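Local coordinates for protein dipeptidase AC. Metallo peptidase. MEROPS family M19 (PDB 3LY0) that probably acts as a zinc-dependent dipeptidase, and here holds a phosphinate mimic of the dipeptide L-Ala-D-Ala at a two-zinc site, at residues F79-R88 / R168-R179; N202-H212 / L224-S234. All blocks are in the same frame, centred on the assembly; numbering follows the deposited sequence.

How the contacts relate
Along the chain the two contacts follow in series: contact 1 is complete at residue 179, before contact 2 opens at 202. Contact 1 brings 79-88 against 168-179, closing a long excursion of helices and strands and pairing two short strands beside the ligand pocket. Contact 2 spans just the helix 215-224, bringing the segment of strand 207-208 beside that of strand 230-231, at the junction of two parallel sheets of the barrel. They neither nest nor cross, yet they touch: V176 N probably donates to H212 O (2.8 Å), and F178 CZ touches H212 CE1 (4.0 Å). The loop of contact 1 thus borders the zinc site that contact 2 builds.

Contact 1: F79-R88 / R168-R179; sequences FELPLPPMIR and RPTVFGHGVPFR
E80 and R179 form a non-hydrogen-bonded antiparallel pair, their CA atoms 4.2 Å apart, and next to it L81 N donates to F178 O at 2.8 Å. On this pair the side chains of E80 and R179 run side by side; with the carboxylate and guanidinium planes almost perpendicular (89°), the 2.8 Å salt bridge from R179 NH2 to E80 OE1 includes a weak, bent hydrogen bond. A water linking R179 NH2, weakly, to L81 O adds to the junction, and a second water joins L81 O to F178 N. Further along, L83 lays CD2 against P177, 3.6 Å from P177 CA. P84 packs across the aliphatic part of R168, whose CG stands anti to the backbone N (chi1 177°), which brings CG and CD alongside P84 and the P85 carbonyl (R168 CD 3.4 Å from P85 O); I87 CD1 then covers one face of the guanidinium, 3.7 Å from R168 CZ. That group is held by S61, V59 and a salt bridge to E142. A third water accepts from I87 N and donates to P169 O. At the far end M86 sets CG 3.4 Å from P169 O, and its SD continues to the T170-V171 peptide and V171 CG1 (4.0 Å). L81 also rests on helix 68-75, F172 on helix 192-204, and F178 borders the inhibitor, so the contact laces the segment leading into helix 89-109 to the loop between strands 159-163 and 179-180.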
loop_
_atom_site.group_PDB
_atom_site.type_symbol
_atom_site.label_atom_id
_atom_site.label_comp_id
_atom_site.label_asym_id
_atom_site.label_seq_id
_atom_site.Cartn_x
_atom_site.Cartn_y
_atom_site.Cartn_z
ATOM N N PHE A 79 9.909 -2.878 20.405
ATOM C CA PHE A 79 8.598 -3.473 20.602
ATOM C C PHE A 79 8.377 -4.669 19.684
ATOM O O PHE A 79 9.073 -4.842 18.674
ATOM C CB PHE A 79 7.489 -2.439 20.381
ATOM C CG PHE A 79 7.419 -1.913 18.972
ATOM C CD1 PHE A 79 6.830 -2.666 17.960
ATOM C CD2 PHE A 79 7.938 -0.669 18.661
ATOM C CE1 PHE A 79 6.760 -2.176 16.652
ATOM C CE2 PHE A 79 7.875 -0.175 17.361
ATOM C CZ PHE A 79 7.280 -0.930 16.357
ATOM N N GLU A 80 7.389 -5.483 20.046
ATOM C CA GLU A 80 6.968 -6.649 19.281
ATOM C C GLU A 80 5.480 -6.794 19.526
ATOM O O GLU A 80 5.068 -7.027 20.659
ATOM C CB GLU A 80 7.616 -7.920 19.814
ATOM C CG GLU A 80 9.101 -8.086 19.610
ATOM C CD GLU A 80 9.528 -9.509 19.919
ATOM O OE1 GLU A 80 8.859 -10.443 19.435
ATOM O OE2 GLU A 80 10.516 -9.703 20.657
ATOM N N LEU A 81 4.672 -6.660 18.484
ATOM C CA LEU A 81 3.238 -6.849 18.627
ATOM C C LEU A 81 2.870 -8.283 18.292
ATOM O O LEU A 81 3.422 -8.868 17.367
ATOM C CB LEU A 81 2.465 -5.891 17.724
ATOM C CG LEU A 81 2.241 -4.472 18.251
ATOM C CD1 LEU A 81 3.538 -3.843 18.754
ATOM C CD2 LEU A 81 1.543 -3.595 17.196
ATOM N N PRO A 82 1.941 -8.864 19.061
ATOM C CA PRO A 82 1.487 -10.233 18.816
ATOM C C PRO A 82 0.730 -10.319 17.494
ATOM O O PRO A 82 0.069 -9.356 17.119
ATOM C CB PRO A 82 0.512 -10.485 19.973
ATOM C CG PRO A 82 0.850 -9.458 21.010
ATOM C CD PRO A 82 1.277 -8.261 20.226
ATOM N N LEU A 83 0.826 -11.447 16.802
ATOM C CA LEU A 83 0.012 -11.662 15.602
ATOM C C LEU A 83 -1.412 -12.012 16.013
ATOM O O LEU A 83 -1.615 -12.817 16.924
ATOM C CB LEU A 83 0.588 -12.799 14.760
ATOM C CG LEU A 83 1.915 -12.515 14.055
ATOM C CD1 LEU A 83 2.577 -13.818 13.590
ATOM C CD2 LEU A 83 1.698 -11.552 12.885
ATOM N N PRO A 84 -2.406 -11.418 15.343
ATOM C CA PRO A 84 -3.799 -11.798 15.589
ATOM C C PRO A 84 -4.079 -13.188 15.046
ATOM O O PRO A 84 -3.308 -13.724 14.240
ATOM C CB PRO A 84 -4.605 -10.772 14.777
ATOM C CG PRO A 84 -3.636 -9.731 14.325
ATOM C CD PRO A 84 -2.285 -10.386 14.301
ATOM N N PRO A 85 -5.197 -13.780 15.475
ATOM C CA PRO A 85 -5.630 -15.061 14.917
ATOM C C PRO A 85 -6.062 -14.930 13.456
ATOM O O PRO A 85 -6.445 -13.846 13.006
ATOM C CB PRO A 85 -6.853 -15.434 15.768
ATOM C CG PRO A 85 -6.888 -14.491 16.894
ATOM C CD PRO A 85 -6.102 -13.272 16.515
ATOM N N MET A 86 -5.996 -16.041 12.729
ATOM C CA MET A 86 -6.440 -16.096 11.343
ATOM C C MET A 86 -7.936 -15.779 11.246
ATOM O O MET A 86 -8.724 -16.194 12.093
ATOM C CB MET A 86 -6.135 -17.492 10.758
ATOM C CG MET A 86 -6.405 -17.664 9.246
ATOM S SD MET A 86 -5.883 -19.281 8.591
ATOM C CE MET A 86 -5.670 -20.162 10.135
ATOM N N ILE A 87 -8.312 -15.016 10.222
ATOM C CA ILE A 87 -9.715 -14.779 9.902
ATOM C C ILE A 87 -10.037 -15.597 8.660
ATOM O O ILE A 87 -9.305 -15.538 7.669
ATOM C CB ILE A 87 -9.989 -13.280 9.638
ATOM C CG1 ILE A 87 -9.632 -12.439 10.865
ATOM C CG2 ILE A 87 -11.452 -13.050 9.251
ATOM C CD1 ILE A 87 -9.711 -10.944 10.617
ATOM N N ARG A 88 -11.094 -16.405 8.724
ATOM C CA ARG A 88 -11.442 -17.262 7.598
ATOM C C ARG A 88 -12.407 -16.554 6.651
ATOM O O ARG A 88 -12.983 -15.522 7.004
ATOM C CB ARG A 88 -12.040 -18.586 8.082
ATOM C CG ARG A 88 -11.089 -19.400 8.957
ATOM C CD ARG A 88 -9.749 -19.646 8.268
ATOM N NE ARG A 88 -9.853 -20.652 7.217
ATOM C CZ ARG A 88 -9.743 -21.961 7.424
ATOM N NH1 ARG A 88 -9.851 -22.805 6.406
ATOM N NH2 ARG A 88 -9.520 -22.424 8.648
ATOM N N ARG A 168 -0.733 -10.964 9.699
ATOM C CA ARG A 168 -1.677 -11.892 10.315
ATOM C C ARG A 168 -1.704 -13.140 9.439
ATOM O O ARG A 168 -1.632 -13.032 8.222
ATOM C CB ARG A 168 -3.057 -11.226 10.357
ATOM C CG ARG A 168 -4.192 -12.080 10.908
ATOM C CD ARG A 168 -5.478 -11.256 10.959
ATOM N NE ARG A 168 -5.839 -10.769 9.628
ATOM C CZ ARG A 168 -6.437 -9.612 9.377
ATOM N NH1 ARG A 168 -6.768 -8.790 10.363
ATOM N NH2 ARG A 168 -6.706 -9.280 8.118
ATOM N N PRO A 169 -1.770 -14.336 10.053
ATOM C CA PRO A 169 -1.715 -15.553 9.234
ATOM C C PRO A 169 -2.953 -15.713 8.351
ATOM O O PRO A 169 -4.045 -15.319 8.763
ATOM C CB PRO A 169 -1.662 -16.672 10.286
ATOM C CG PRO A 169 -2.284 -16.077 11.508
ATOM C CD PRO A 169 -1.828 -14.638 11.494
ATOM N N THR A 170 -2.775 -16.289 7.164
ATOM C CA THR A 170 -3.898 -16.620 6.288
ATOM C C THR A 170 -3.721 -18.051 5.790
ATOM O O THR A 170 -2.689 -18.672 6.052
ATOM C CB THR A 170 -3.959 -15.704 5.053
ATOM O OG1 THR A 170 -2.897 -16.039 4.151
ATOM C CG2 THR A 170 -3.877 -14.230 5.449
ATOM N N VAL A 171 -4.710 -18.574 5.068
ATOM C CA VAL A 171 -4.568 -19.901 4.472
ATOM C C VAL A 171 -3.473 -19.946 3.406
ATOM O O VAL A 171 -3.128 -21.014 2.911
ATOM C CB VAL A 171 -5.897 -20.406 3.860
ATOM C CG1 VAL A 171 -6.960 -20.539 4.937
ATOM C CG2 VAL A 171 -6.380 -19.493 2.738
ATOM N N PHE A 172 -2.921 -18.783 3.053
ATOM C CA PHE A 172 -1.988 -18.683 1.930
ATOM C C PHE A 172 -0.536 -18.523 2.368
ATOM O O PHE A 172 0.373 -18.709 1.571
ATOM C CB PHE A 172 -2.373 -17.502 1.026
ATOM C CG PHE A 172 -3.753 -17.612 0.467
ATOM C CD1 PHE A 172 -4.050 -18.594 -0.460
ATOM C CD2 PHE A 172 -4.754 -16.754 0.884
ATOM C CE1 PHE A 172 -5.329 -18.725 -0.970
ATOM C CE2 PHE A 172 -6.040 -16.882 0.381
ATOM C CZ PHE A 172 -6.326 -17.861 -0.550
ATOM N N GLY A 173 -0.333 -18.171 3.628
ATOM C CA GLY A 173 0.996 -17.854 4.107
ATOM C C GLY A 173 0.958 -16.929 5.293
ATOM O O GLY A 173 -0.075 -16.773 5.955
ATOM N N HIS A 174 2.111 -16.323 5.566
ATOM C CA HIS A 174 2.336 -15.628 6.820
ATOM C C HIS A 174 2.908 -14.238 6.650
ATOM O O HIS A 174 3.835 -14.026 5.870
ATOM C CB HIS A 174 3.248 -16.473 7.708
ATOM C CG HIS A 174 2.703 -17.840 7.963
ATOM N ND1 HIS A 174 1.815 -18.100 8.980
ATOM C CD2 HIS A 174 2.867 -19.004 7.294
ATOM C CE1 HIS A 174 1.474 -19.378 8.946
ATOM N NE2 HIS A 174 2.099 -19.948 7.932
ATOM N N GLY A 175 2.324 -13.297 7.385
ATOM C CA GLY A 175 2.790 -11.920 7.407
ATOM C C GLY A 175 3.691 -11.644 8.598
ATOM O O GLY A 175 3.701 -12.385 9.593
ATOM N N VAL A 176 4.448 -10.559 8.518
ATOM C CA VAL A 176 5.345 -10.222 9.610
ATOM C C VAL A 176 4.560 -9.630 10.761
ATOM O O VAL A 176 3.613 -8.882 10.556
ATOM C CB VAL A 176 6.448 -9.204 9.190
ATOM C CG1 VAL A 176 7.348 -9.785 8.120
ATOM C CG2 VAL A 176 5.847 -7.849 8.765
ATOM N N PRO A 177 4.951 -9.956 11.995
ATOM C CA PRO A 177 4.436 -9.164 13.107
ATOM C C PRO A 177 5.090 -7.794 13.074
ATOM O O PRO A 177 6.174 -7.656 12.490
ATOM C CB PRO A 177 4.933 -9.936 14.332
ATOM C CG PRO A 177 6.201 -10.587 13.849
ATOM C CD PRO A 177 5.910 -10.987 12.433
ATOM N N PHE A 178 4.455 -6.796 13.672
ATOM C CA PHE A 178 5.075 -5.480 13.795
ATOM C C PHE A 178 6.102 -5.514 14.910
ATOM O O PHE A 178 5.754 -5.721 16.073
ATOM C CB PHE A 178 4.025 -4.420 14.093
ATOM C CG PHE A 178 3.019 -4.264 13.006
ATOM C CD1 PHE A 178 3.335 -3.559 11.852
ATOM C CD2 PHE A 178 1.763 -4.838 13.118
ATOM C CE1 PHE A 178 2.414 -3.422 10.836
ATOM C CE2 PHE A 178 0.834 -4.700 12.107
ATOM C CZ PHE A 178 1.159 -3.992 10.961
ATOM N N ARG A 179 7.368 -5.317 14.555
ATOM C CA ARG A 179 8.444 -5.384 15.534
ATOM C C ARG A 179 9.559 -4.425 15.147
ATOM O O ARG A 179 9.806 -4.186 13.970
ATOM C CB ARG A 179 8.973 -6.817 15.596
ATOM C CG ARG A 179 10.261 -7.024 16.351
ATOM C CD ARG A 179 10.682 -8.482 16.224
ATOM N NE ARG A 179 9.647 -9.368 16.747
ATOM C CZ ARG A 179 9.257 -10.513 16.189
ATOM N NH1 ARG A 179 9.818 -10.958 15.072
ATOM N NH2 ARG A 179 8.307 -11.230 16.765
HETATM O O HOH W 1 2.107 -7.855 14.845
HETATM O O HOH W 2 5.759 -10.341 17.820
HETATM O O HOH W 3 -6.191 -13.772 8.711
#

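Contact 2: N202-H212 / L224-S234; sequences NRLKIMLDLSH and LSDAPLVATHS. With ZN (zinc ion), chain E; LY0 ((2R)-3-[(R)-[(1R)-1-aminoethyl](hydroxy)phosphoryl]-2-methylpropanoic acid), chain C.
Hydrogen bonds carry most of this contact, and D209 and S211 take several of them. D209 OD1 receives T232 N and S211 N from opposite faces of the carboxylate, the latter bond making an Asx turn. The D209 chi1 of -178°, trans to N, turns the carboxylate toward T232. T232 OG1 donates to D209 OD2 at 2.6 Å and accepts from H233 ND1, lying in the imidazole plane; with the zinc on NE2, this holds the ring at both nitrogens. S211 OG accepts from H233 N at 3.0 Å and shares a hydrogen bond with S234 OG. L210 N donates to V230 O at 2.8 Å, and a water spans L208 O and V230 N. At the end of helix 192-204, N202 OD1 takes D226 N from above its amide plane (2.9 Å), and N202 ND2 gives an in-plane bond to S225 OG. Apolar packing is limited: M207 crosses V230 at about a right angle, its CE 3.7 Å from V230 CG1, and L210 CD1 meets L229 CB. For metal binding, H212 NE2 and H233 NE2 each lie 2.2 Å from the zinc ion, their ring planes at 61°; E139 and three oxygens of the inhibitor complete its shell. Two histidines just beyond strands 207-208 and 230-231, H233 backed by D209 and T232 and H212 by S167, make up part of the two-zinc site of this M19 TIM-barrel dipeptidase.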
loop_
_atom_site.group_PDB
_atom_site.type_symbol
_atom_site.label_atom_id
_atom_site.label_comp_id
_atom_site.label_asym_id
_atom_site.label_seq_id
_atom_site.Cartn_x
_atom_site.Cartn_y
_atom_site.Cartn_z
ATOM N N ASN A 202 -0.971 -14.580 -11.391
ATOM C CA ASN A 202 -0.208 -14.403 -12.624
ATOM C C ASN A 202 -1.076 -14.631 -13.866
ATOM O O ASN A 202 -1.013 -13.876 -14.832
ATOM C CB ASN A 202 0.979 -15.368 -12.684
ATOM C CG ASN A 202 2.154 -14.963 -11.779
ATOM O OD1 ASN A 202 3.079 -15.748 -11.604
ATOM N ND2 ASN A 202 2.136 -13.741 -11.235
ATOM N N ARG A 203 -1.880 -15.689 -13.841
ATOM C CA ARG A 203 -2.711 -16.010 -14.996
ATOM C C ARG A 203 -3.772 -14.940 -15.236
ATOM O O ARG A 203 -4.025 -14.547 -16.374
ATOM C CB ARG A 203 -3.361 -17.383 -14.829
ATOM C CG ARG A 203 -3.799 -17.997 -16.151
ATOM C CD ARG A 203 -4.473 -19.342 -15.944
ATOM N NE ARG A 203 -5.711 -19.204 -15.182
ATOM C CZ ARG A 203 -6.846 -18.729 -15.686
ATOM N NH1 ARG A 203 -7.927 -18.633 -14.921
ATOM N NH2 ARG A 203 -6.900 -18.339 -16.954
ATOM N N LEU A 204 -4.386 -14.469 -14.156
ATOM C CA LEU A 204 -5.407 -13.431 -14.235
ATOM C C LEU A 204 -4.840 -12.026 -14.399
ATOM O O LEU A 204 -5.601 -11.077 -14.598
ATOM C CB LEU A 204 -6.298 -13.476 -12.997
ATOM C CG LEU A 204 -7.186 -14.724 -12.893
ATOM C CD1 LEU A 204 -7.919 -14.747 -11.555
ATOM C CD2 LEU A 204 -8.171 -14.772 -14.055
ATOM N N LYS A 205 -3.511 -11.900 -14.316
ATOM C CA LYS A 205 -2.839 -10.598 -14.375
ATOM C C LYS A 205 -3.305 -9.684 -13.243
ATOM O O LYS A 205 -3.569 -8.493 -13.447
ATOM C CB LYS A 205 -3.061 -9.936 -15.737
ATOM C CG LYS A 205 -2.661 -10.812 -16.916
ATOM C CD LYS A 205 -1.175 -11.106 -16.882
ATOM C CE LYS A 205 -0.768 -12.073 -17.994
ATOM N NZ LYS A 205 -1.184 -13.486 -17.718
ATOM N N ILE A 206 -3.423 -10.267 -12.057
ATOM C CA ILE A 206 -3.630 -9.535 -10.807
ATOM C C ILE A 206 -2.265 -9.289 -10.175
ATOM O O ILE A 206 -1.505 -10.226 -9.952
ATOM C CB ILE A 206 -4.511 -10.352 -9.832
ATOM C CG1 ILE A 206 -5.917 -10.530 -10.418
ATOM C CG2 ILE A 206 -4.576 -9.678 -8.460
ATOM C CD1 ILE A 206 -6.812 -11.441 -9.605
ATOM N N MET A 207 -1.950 -8.026 -9.889
ATOM C CA MET A 207 -0.666 -7.679 -9.275
ATOM C C MET A 207 -0.576 -8.268 -7.878
ATOM O O MET A 207 -1.508 -8.154 -7.091
ATOM C CB MET A 207 -0.519 -6.153 -9.195
ATOM C CG MET A 207 0.890 -5.628 -8.821
ATOM S SD MET A 207 0.906 -3.877 -8.256
ATOM C CE MET A 207 0.585 -4.133 -6.507
ATOM N N LEU A 208 0.556 -8.893 -7.570
ATOM C CA LEU A 208 0.817 -9.370 -6.219
ATOM C C LEU A 208 1.593 -8.324 -5.439
ATOM O O LEU A 208 2.550 -7.746 -5.950
ATOM C CB LEU A 208 1.628 -10.660 -6.279
ATOM C CG LEU A 208 0.846 -11.847 -6.821
ATOM C CD1 LEU A 208 1.795 -12.872 -7.428
ATOM C CD2 LEU A 208 0.011 -12.452 -5.706
ATOM N N ASP A 209 1.172 -8.089 -4.202
ATOM C CA ASP A 209 1.801 -7.105 -3.331
ATOM C C ASP A 209 2.495 -7.836 -2.182
ATOM O O ASP A 209 1.854 -8.579 -1.424
ATOM C CB ASP A 209 0.732 -6.160 -2.781
ATOM C CG ASP A 209 1.301 -5.057 -1.897
ATOM O OD1 ASP A 209 2.541 -4.906 -1.791
ATOM O OD2 ASP A 209 0.477 -4.327 -1.300
ATOM N N LEU A 210 3.801 -7.619 -2.057
ATOM C CA LEU A 210 4.613 -8.280 -1.043
ATOM C C LEU A 210 4.658 -7.550 0.297
ATOM O O LEU A 210 5.169 -8.095 1.276
ATOM C CB LEU A 210 6.039 -8.448 -1.569
ATOM C CG LEU A 210 6.169 -9.195 -2.897
ATOM C CD1 LEU A 210 7.521 -8.909 -3.532
ATOM C CD2 LEU A 210 5.997 -10.680 -2.662
ATOM N N SER A 211 4.160 -6.311 0.361
ATOM C CA SER A 211 4.122 -5.619 1.650
ATOM C C SER A 211 3.347 -6.462 2.668
ATOM O O SER A 211 2.243 -6.943 2.383
ATOM C CB SER A 211 3.514 -4.212 1.533
ATOM O OG SER A 211 4.342 -3.345 0.768
ATOM N N HIS A 212 3.972 -6.642 3.831
ATOM C CA HIS A 212 3.495 -7.479 4.954
ATOM C C HIS A 212 3.938 -8.921 4.901
ATOM O O HIS A 212 3.971 -9.572 5.933
ATOM C CB HIS A 212 1.978 -7.440 5.144
ATOM C CG HIS A 212 1.471 -6.112 5.589
ATOM N ND1 HIS A 212 1.431 -5.741 6.915
ATOM C CD2 HIS A 212 0.957 -5.076 4.885
ATOM C CE1 HIS A 212 0.946 -4.514 7.005
ATOM N NE2 HIS A 212 0.628 -4.099 5.789
ATOM N N LEU A 224 8.424 -17.990 -7.745
ATOM C CA LEU A 224 7.252 -18.516 -8.455
ATOM C C LEU A 224 6.572 -17.560 -9.425
ATOM O O LEU A 224 5.998 -17.990 -10.425
ATOM C CB LEU A 224 6.214 -19.014 -7.447
ATOM C CG LEU A 224 6.676 -20.196 -6.593
ATOM C CD1 LEU A 224 5.742 -20.436 -5.416
ATOM C CD2 LEU A 224 6.817 -21.446 -7.462
ATOM N N SER A 225 6.604 -16.267 -9.124
ATOM C CA SER A 225 5.854 -15.310 -9.918
ATOM C C SER A 225 6.533 -15.035 -11.247
ATOM O O SER A 225 7.762 -14.905 -11.306
ATOM C CB SER A 225 5.695 -13.998 -9.150
ATOM O OG SER A 225 5.017 -13.044 -9.954
ATOM N N ASP A 226 5.737 -14.942 -12.310
ATOM C CA ASP A 226 6.268 -14.601 -13.628
ATOM C C ASP A 226 6.184 -13.095 -13.911
ATOM O O ASP A 226 6.444 -12.634 -15.032
ATOM C CB ASP A 226 5.569 -15.417 -14.729
ATOM C CG ASP A 226 4.115 -15.004 -14.954
ATOM O OD1 ASP A 226 3.614 -14.075 -14.290
ATOM O OD2 ASP A 226 3.466 -15.618 -15.821
ATOM N N ALA A 227 5.840 -12.333 -12.878
ATOM C CA ALA A 227 5.593 -10.903 -13.020
ATOM C C ALA A 227 6.496 -10.085 -12.089
ATOM O O ALA A 227 7.068 -10.616 -11.139
ATOM C CB ALA A 227 4.114 -10.606 -12.751
ATOM N N PRO A 228 6.628 -8.786 -12.366
ATOM C CA PRO A 228 7.538 -7.974 -11.544
ATOM C C PRO A 228 7.152 -8.032 -10.074
ATOM O O PRO A 228 5.969 -8.137 -9.742
ATOM C CB PRO A 228 7.342 -6.565 -12.102
ATOM C CG PRO A 228 6.922 -6.795 -13.545
ATOM C CD PRO A 228 6.084 -8.037 -13.515
ATOM N N LEU A 229 8.149 -7.969 -9.193
ATOM C CA LEU A 229 7.888 -8.011 -7.758
ATOM C C LEU A 229 7.574 -6.623 -7.241
ATOM O O LEU A 229 8.266 -5.663 -7.566
ATOM C CB LEU A 229 9.097 -8.566 -7.010
ATOM C CG LEU A 229 9.490 -9.989 -7.409
ATOM C CD1 LEU A 229 10.752 -10.428 -6.652
ATOM C CD2 LEU A 229 8.342 -10.963 -7.164
ATOM N N VAL A 230 6.539 -6.525 -6.417
ATOM C CA VAL A 230 6.056 -5.226 -5.980
ATOM C C VAL A 230 5.806 -5.241 -4.487
ATOM O O VAL A 230 5.195 -6.170 -3.969
ATOM C CB VAL A 230 4.710 -4.900 -6.650
ATOM C CG1 VAL A 230 4.201 -3.554 -6.155
ATOM C CG2 VAL A 230 4.830 -4.916 -8.172
ATOM N N ALA A 231 6.279 -4.206 -3.800
ATOM C CA ALA A 231 5.878 -3.942 -2.421
ATOM C C ALA A 231 5.271 -2.545 -2.438
ATOM O O ALA A 231 5.981 -1.566 -2.676
ATOM C CB ALA A 231 7.084 -3.997 -1.505
ATOM N N THR A 232 3.957 -2.445 -2.254
ATOM C CA THR A 232 3.297 -1.157 -2.456
ATOM C C THR A 232 3.601 -0.109 -1.393
ATOM O O THR A 232 3.509 1.085 -1.670
ATOM C CB THR A 232 1.763 -1.284 -2.528
ATOM O OG1 THR A 232 1.270 -1.816 -1.294
ATOM C CG2 THR A 232 1.301 -2.166 -3.706
ATOM N N HIS A 233 3.938 -0.546 -0.178
ATOM C CA HIS A 233 4.166 0.394 0.915
ATOM C C HIS A 233 5.182 -0.157 1.918
ATOM O O HIS A 233 4.834 -0.566 3.031
ATOM C CB HIS A 233 2.838 0.891 1.554
ATOM C CG HIS A 233 1.953 -0.182 2.134
ATOM N ND1 HIS A 233 1.452 -1.236 1.393
ATOM C CD2 HIS A 233 1.417 -0.312 3.373
ATOM C CE1 HIS A 233 0.687 -1.988 2.161
ATOM N NE2 HIS A 233 0.631 -1.441 3.363
ATOM N N SER A 234 6.446 -0.152 1.499
ATOM C CA SER A 234 7.546 -0.703 2.304
ATOM C C SER A 234 8.800 0.115 2.069
ATOM O O SER A 234 9.037 0.580 0.950
ATOM C CB SER A 234 7.833 -2.153 1.903
ATOM O OG SER A 234 6.720 -2.992 2.141
HETATM ZN ZN ZN E . -0.326 -2.195 5.245
HETATM P P LY0 C . -1.739 -0.779 7.162
HETATM C C1 LY0 C . -3.723 -1.221 9.078
HETATM N N1 LY0 C . -4.330 -1.273 6.675
HETATM C C2 LY0 C . -3.484 -0.670 7.690
HETATM C C4 LY0 C . -0.690 0.314 8.202
HETATM C C5 LY0 C . 0.556 -0.322 8.751
HETATM C C6 LY0 C . 1.330 -1.086 7.712
HETATM C C7 LY0 C . 1.394 0.586 9.613
HETATM O O31 LY0 C . -1.730 -0.362 5.711
HETATM O O32 LY0 C . -1.276 -2.271 7.252
HETATM O O61 LY0 C . 2.307 -1.938 8.113
HETATM O O62 LY0 C . 1.074 -0.982 6.500
HETATM O O HOH W 4 1.518 -12.623 -15.236
HETATM O O HOH W 5 4.991 -9.077 -6.240
#